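Local coordinates for protein YibA (Escherichia coli, PDB 1OYZ) that is of unknown function but probably forms a HEAT-repeat-like helical solenoid and may have oxidoreductase activity, at residues A[16-29]-A[42-55]. Sequence-based numbering, arbitrary orientation.
Sequences LYNQCKKLNDDELF and SSARVLQLRGGQDA
Tyr-17 carries CG anti to its backbone N, beside the carbonyl carbon (chi1 165°), while Arg-45 bends its chain at chi3 (60°), and the two flat groups come together face on. The guanidinium lies over one face of the ring, planes 13° apart, in a cation-pi stack with Arg-45 CZ 4.1 Å from the Tyr-17 ring centroid. Lys-21 CD covers the opposite face near its rim, and Leu-49 CD2 reaches across to Tyr-17 OH. Next to this, Val-46 sits as a knob among Tyr-17, Cys-20, Lys-21 and Leu-28; its CG2 presses tightly on Cys-20 CB at 3.5 Å. Leu-28 in turn is a knob among Ser-43, Val-46, Leu-47 and Arg-50, its CD1 3.6 Å from Leu-47 CD2. Helix 37-50 thus packs against both 14-21 and 25-31, with residues 42-50 crossing 25-29 obliquely, in a broadly antiparallel sense, at the amino-terminal end of an all-helical, HEAT-like solenoid, while the far side of helix 37-50 meets helix 68-80 through Ala-44. Arg-50 reaches the turn between the first two helices: NH1 and NH2 both donate to Leu-23 O, the NH2 bond measuring 3.1 Å, and NH2 also forms a salt bridge to Asp-25 OD1 at 3.2 Å, with carboxylate and guanidinium nearly coplanar. Asn-24 and Glu-27 form a capping box at the start of helix 25-31. Between helix 25-31 and helix 37-50, Ser-43 OG donates to Leu-28 O (2.8 Å), approaching from above the carbonyl plane. Asp-25 OD2 accepts hydrogen bonds from two waters, one of which accepts in turn from Gly-52 N and Ala-55 N, while the other also donates to Asp-54 OD2. Phe-29 CD1 rests on Leu-47 CD1 at 3.8 Å, and Ala-55 CB meets the edge of the same ring.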
loop_
_atom_site.group_PDB
_atom_site.type_symbol
_atom_site.label_atom_id
_atom_site.label_comp_id
_atom_site.label_asym_id
_atom_site.label_seq_id
_atom_site.Cartn_x
_atom_site.Cartn_y
_atom_site.Cartn_z
ATOM N N LEU A 16 14.071 -21.138 0.001
ATOM C CA LEU A 16 15.323 -20.500 -0.358
ATOM C C LEU A 16 15.777 -19.546 0.743
ATOM O O LEU A 16 16.963 -19.390 1.004
ATOM C CB LEU A 16 15.134 -19.753 -1.681
ATOM C CG LEU A 16 16.343 -19.199 -2.449
ATOM C CD1 LEU A 16 16.517 -17.774 -2.089
ATOM C CD2 LEU A 16 17.613 -19.993 -2.180
ATOM N N TYR A 17 14.822 -18.913 1.389
ATOM C CA TYR A 17 15.142 -17.982 2.453
ATOM C C TYR A 17 15.818 -18.747 3.615
ATOM O O TYR A 17 16.836 -18.289 4.168
ATOM C CB TYR A 17 13.867 -17.283 2.888
ATOM C CG TYR A 17 13.960 -16.553 4.198
ATOM C CD1 TYR A 17 14.685 -15.373 4.312
ATOM C CD2 TYR A 17 13.253 -17.017 5.313
ATOM C CE1 TYR A 17 14.699 -14.646 5.499
ATOM C CE2 TYR A 17 13.255 -16.319 6.512
ATOM C CZ TYR A 17 13.974 -15.130 6.595
ATOM O OH TYR A 17 13.929 -14.415 7.750
ATOM N N ASN A 18 15.273 -19.917 3.947
ATOM C CA ASN A 18 15.850 -20.756 5.004
ATOM C C ASN A 18 17.231 -21.235 4.605
ATOM O O ASN A 18 18.100 -21.365 5.455
ATOM C CB ASN A 18 14.982 -21.975 5.293
ATOM C CG ASN A 18 13.729 -21.630 6.040
ATOM O OD1 ASN A 18 12.809 -22.434 6.104
ATOM N ND2 ASN A 18 13.679 -20.438 6.617
ATOM N N GLN A 19 17.452 -21.513 3.325
ATOM C CA GLN A 19 18.792 -21.936 2.924
ATOM C C GLN A 19 19.785 -20.809 3.182
ATOM O O GLN A 19 20.874 -21.052 3.693
ATOM C CB GLN A 19 18.867 -22.287 1.438
ATOM C CG GLN A 19 18.527 -23.712 1.082
ATOM C CD GLN A 19 18.757 -23.985 -0.394
ATOM O OE1 GLN A 19 18.162 -23.339 -1.253
ATOM N NE2 GLN A 19 19.634 -24.927 -0.694
ATOM N N CYS A 20 19.404 -19.580 2.806
ATOM C CA CYS A 20 20.261 -18.414 2.979
ATOM C C CYS A 20 20.651 -18.216 4.429
ATOM O O CYS A 20 21.773 -17.799 4.722
ATOM C CB CYS A 20 19.570 -17.141 2.458
ATOM S SG CYS A 20 19.484 -16.981 0.644
ATOM N N LYS A 21 19.726 -18.499 5.337
ATOM C CA LYS A 21 19.994 -18.354 6.763
ATOM C C LYS A 21 21.162 -19.219 7.241
ATOM O O LYS A 21 21.826 -18.860 8.215
ATOM C CB LYS A 21 18.734 -18.663 7.579
ATOM C CG LYS A 21 17.695 -17.568 7.423
ATOM C CD LYS A 21 16.355 -17.867 8.088
ATOM C CE LYS A 21 16.429 -17.816 9.591
ATOM N NZ LYS A 21 15.035 -17.839 10.146
ATOM N N LYS A 22 21.431 -20.334 6.559
ATOM C CA LYS A 22 22.547 -21.198 6.957
ATOM C C LYS A 22 23.905 -20.566 6.677
ATOM O O LYS A 22 24.907 -20.995 7.230
ATOM C CB LYS A 22 22.492 -22.549 6.231
ATOM C CG LYS A 22 21.364 -23.461 6.686
ATOM C CD LYS A 22 21.394 -24.802 5.971
ATOM C CE LYS A 22 20.046 -25.502 6.105
ATOM N NZ LYS A 22 18.938 -24.693 5.480
ATOM N N LEU A 23 23.922 -19.543 5.823
ATOM C CA LEU A 23 25.153 -18.859 5.428
ATOM C C LEU A 23 25.705 -17.826 6.420
ATOM O O LEU A 23 24.938 -17.223 7.161
ATOM C CB LEU A 23 24.917 -18.167 4.079
ATOM C CG LEU A 23 24.441 -19.083 2.948
ATOM C CD1 LEU A 23 24.076 -18.251 1.747
ATOM C CD2 LEU A 23 25.526 -20.092 2.614
ATOM N N ASN A 24 27.028 -17.612 6.434
ATOM C CA ASN A 24 27.603 -16.593 7.326
ATOM C C ASN A 24 27.549 -15.213 6.641
ATOM O O ASN A 24 27.270 -15.124 5.447
ATOM C CB ASN A 24 29.047 -16.941 7.706
ATOM C CG ASN A 24 29.988 -16.944 6.521
ATOM O OD1 ASN A 24 30.217 -15.915 5.877
ATOM N ND2 ASN A 24 30.549 -18.111 6.228
ATOM N N ASP A 25 27.808 -14.146 7.389
ATOM C CA ASP A 25 27.744 -12.799 6.823
ATOM C C ASP A 25 28.523 -12.640 5.548
ATOM O O ASP A 25 27.993 -12.178 4.540
ATOM C CB ASP A 25 28.236 -11.756 7.823
ATOM C CG ASP A 25 27.262 -11.543 8.952
ATOM O OD1 ASP A 25 26.177 -12.169 8.908
ATOM O OD2 ASP A 25 27.579 -10.753 9.875
ATOM N N ASP A 26 29.792 -13.014 5.612
ATOM C CA ASP A 26 30.685 -12.927 4.472
ATOM C C ASP A 26 30.055 -13.506 3.212
ATOM O O ASP A 26 30.201 -12.937 2.126
ATOM C CB ASP A 26 31.990 -13.670 4.779
ATOM C CG ASP A 26 32.803 -13.959 3.530
ATOM O OD1 ASP A 26 33.359 -13.006 2.927
ATOM O OD2 ASP A 26 32.883 -15.147 3.138
ATOM N N GLU A 27 29.353 -14.631 3.353
ATOM C CA GLU A 27 28.729 -15.273 2.207
ATOM C C GLU A 27 27.491 -14.523 1.745
ATOM O O GLU A 27 27.244 -14.410 0.553
ATOM C CB GLU A 27 28.397 -16.726 2.547
ATOM C CG GLU A 27 29.653 -17.471 2.934
ATOM C CD GLU A 27 29.413 -18.797 3.616
ATOM O OE1 GLU A 27 28.445 -18.916 4.399
ATOM O OE2 GLU A 27 30.230 -19.712 3.386
ATOM N N LEU A 28 26.729 -14.004 2.699
ATOM C CA LEU A 28 25.524 -13.263 2.373
ATOM C C LEU A 28 25.908 -11.980 1.653
ATOM O O LEU A 28 25.325 -11.632 0.619
ATOM C CB LEU A 28 24.740 -12.949 3.643
ATOM C CG LEU A 28 24.214 -14.179 4.378
ATOM C CD1 LEU A 28 23.529 -13.729 5.639
ATOM C CD2 LEU A 28 23.267 -14.960 3.491
ATOM N N PHE A 29 26.917 -11.296 2.184
ATOM C CA PHE A 29 27.397 -10.068 1.578
ATOM C C PHE A 29 27.744 -10.304 0.117
ATOM O O PHE A 29 27.402 -9.510 -0.754
ATOM C CB PHE A 29 28.638 -9.557 2.316
ATOM C CG PHE A 29 28.384 -9.178 3.738
ATOM C CD1 PHE A 29 27.169 -8.614 4.120
ATOM C CD2 PHE A 29 29.376 -9.334 4.695
ATOM C CE1 PHE A 29 26.952 -8.204 5.446
ATOM C CE2 PHE A 29 29.165 -8.928 6.020
ATOM C CZ PHE A 29 27.952 -8.362 6.393
ATOM N N SER A 42 16.775 -12.399 -1.051
ATOM C CA SER A 42 16.737 -13.425 -0.017
ATOM C C SER A 42 17.876 -13.191 0.964
ATOM O O SER A 42 17.666 -13.151 2.191
ATOM C CB SER A 42 16.845 -14.811 -0.662
ATOM O OG SER A 42 15.657 -15.117 -1.398
ATOM N N SER A 43 19.079 -13.027 0.418
ATOM C CA SER A 43 20.267 -12.758 1.221
ATOM C C SER A 43 20.025 -11.515 2.083
ATOM O O SER A 43 20.219 -11.529 3.296
ATOM C CB SER A 43 21.472 -12.534 0.299
ATOM O OG SER A 43 22.561 -11.969 1.022
ATOM N N ALA A 44 19.584 -10.438 1.444
ATOM C CA ALA A 44 19.309 -9.199 2.159
ATOM C C ALA A 44 18.266 -9.414 3.251
ATOM O O ALA A 44 18.356 -8.826 4.322
ATOM C CB ALA A 44 18.826 -8.120 1.171
ATOM N N ARG A 45 17.264 -10.246 2.991
ATOM C CA ARG A 45 16.238 -10.485 4.012
ATOM C C ARG A 45 16.898 -11.120 5.240
ATOM O O ARG A 45 16.596 -10.743 6.359
ATOM C CB ARG A 45 15.117 -11.412 3.496
ATOM C CG ARG A 45 14.193 -10.807 2.413
ATOM C CD ARG A 45 13.063 -11.784 1.993
ATOM N NE ARG A 45 12.199 -12.137 3.132
ATOM C CZ ARG A 45 11.552 -13.302 3.266
ATOM N NH1 ARG A 45 10.796 -13.519 4.335
ATOM N NH2 ARG A 45 11.654 -14.255 2.340
ATOM N N VAL A 46 17.806 -12.067 5.029
ATOM C CA VAL A 46 18.459 -12.699 6.165
ATOM C C VAL A 46 19.243 -11.632 6.897
ATOM O O VAL A 46 19.261 -11.590 8.134
ATOM C CB VAL A 46 19.410 -13.821 5.738
ATOM C CG1 VAL A 46 19.984 -14.505 6.968
ATOM C CG2 VAL A 46 18.680 -14.813 4.865
ATOM N N LEU A 47 19.859 -10.736 6.131
ATOM C CA LEU A 47 20.630 -9.660 6.760
ATOM C C LEU A 47 19.722 -8.734 7.585
ATOM O O LEU A 47 20.086 -8.328 8.691
ATOM C CB LEU A 47 21.432 -8.864 5.699
ATOM C CG LEU A 47 22.559 -9.693 5.046
ATOM C CD1 LEU A 47 23.363 -8.906 4.025
ATOM C CD2 LEU A 47 23.459 -10.153 6.147
ATOM N N GLN A 48 18.532 -8.422 7.074
ATOM C CA GLN A 48 17.630 -7.549 7.824
ATOM C C GLN A 48 17.246 -8.217 9.141
ATOM O O GLN A 48 17.038 -7.534 10.142
ATOM C CB GLN A 48 16.333 -7.225 7.042
ATOM C CG GLN A 48 16.462 -6.365 5.772
ATOM C CD GLN A 48 15.151 -6.359 4.949
ATOM O OE1 GLN A 48 14.504 -7.393 4.819
ATOM N NE2 GLN A 48 14.778 -5.202 4.386
ATOM N N LEU A 49 17.147 -9.547 9.129
ATOM C CA LEU A 49 16.768 -10.323 10.327
ATOM C C LEU A 49 17.844 -10.418 11.405
ATOM O O LEU A 49 17.585 -10.128 12.572
ATOM C CB LEU A 49 16.356 -11.758 9.937
ATOM C CG LEU A 49 16.062 -12.759 11.074
ATOM C CD1 LEU A 49 14.761 -12.397 11.747
ATOM C CD2 LEU A 49 15.976 -14.185 10.538
ATOM N N ARG A 50 19.044 -10.834 11.020
ATOM C CA ARG A 50 20.127 -11.009 11.990
ATOM C C ARG A 50 20.969 -9.770 12.082
ATOM O O ARG A 50 21.543 -9.462 13.120
ATOM C CB ARG A 50 21.057 -12.142 11.562
ATOM C CG ARG A 50 20.375 -13.425 11.152
ATOM C CD ARG A 50 21.380 -14.597 11.110
ATOM N NE ARG A 50 22.616 -14.277 10.393
ATOM C CZ ARG A 50 23.153 -15.046 9.449
ATOM N NH1 ARG A 50 22.545 -16.167 9.112
ATOM N NH2 ARG A 50 24.316 -14.713 8.862
ATOM N N GLY A 51 21.058 -9.101 10.941
ATOM C CA GLY A 51 21.842 -7.897 10.784
ATOM C C GLY A 51 22.526 -7.263 11.969
ATOM O O GLY A 51 21.877 -6.827 12.907
ATOM N N GLY A 52 23.851 -7.206 11.907
ATOM C CA GLY A 52 24.625 -6.575 12.957
ATOM C C GLY A 52 25.396 -5.399 12.366
ATOM O O GLY A 52 25.236 -5.078 11.178
ATOM N N GLN A 53 26.250 -4.772 13.175
ATOM C CA GLN A 53 27.031 -3.615 12.729
ATOM C C GLN A 53 27.728 -3.798 11.392
ATOM O O GLN A 53 27.726 -2.893 10.570
ATOM C CB GLN A 53 28.070 -3.220 13.785
ATOM C CG GLN A 53 28.986 -2.064 13.355
ATOM C CD GLN A 53 28.234 -0.753 13.075
ATOM O OE1 GLN A 53 28.822 0.228 12.597
ATOM N NE2 GLN A 53 26.935 -0.731 13.378
ATOM N N ASP A 54 28.344 -4.950 11.174
ATOM C CA ASP A 54 29.011 -5.166 9.903
ATOM C C ASP A 54 27.979 -5.080 8.775
ATOM O O ASP A 54 28.266 -4.515 7.733
ATOM C CB ASP A 54 29.720 -6.533 9.853
ATOM C CG ASP A 54 30.878 -6.637 10.831
ATOM O OD1 ASP A 54 31.206 -5.610 11.471
ATOM O OD2 ASP A 54 31.466 -7.746 10.956
ATOM N N ALA A 55 26.782 -5.622 8.968
ATOM C CA ALA A 55 25.802 -5.532 7.889
ATOM C C ALA A 55 25.303 -4.082 7.731
ATOM O O ALA A 55 25.146 -3.599 6.619
ATOM C CB ALA A 55 24.642 -6.483 8.125
HETATM O O HOH W 1 26.156 -8.095 10.406
HETATM O O HOH W 2 30.166 -9.987 9.564
#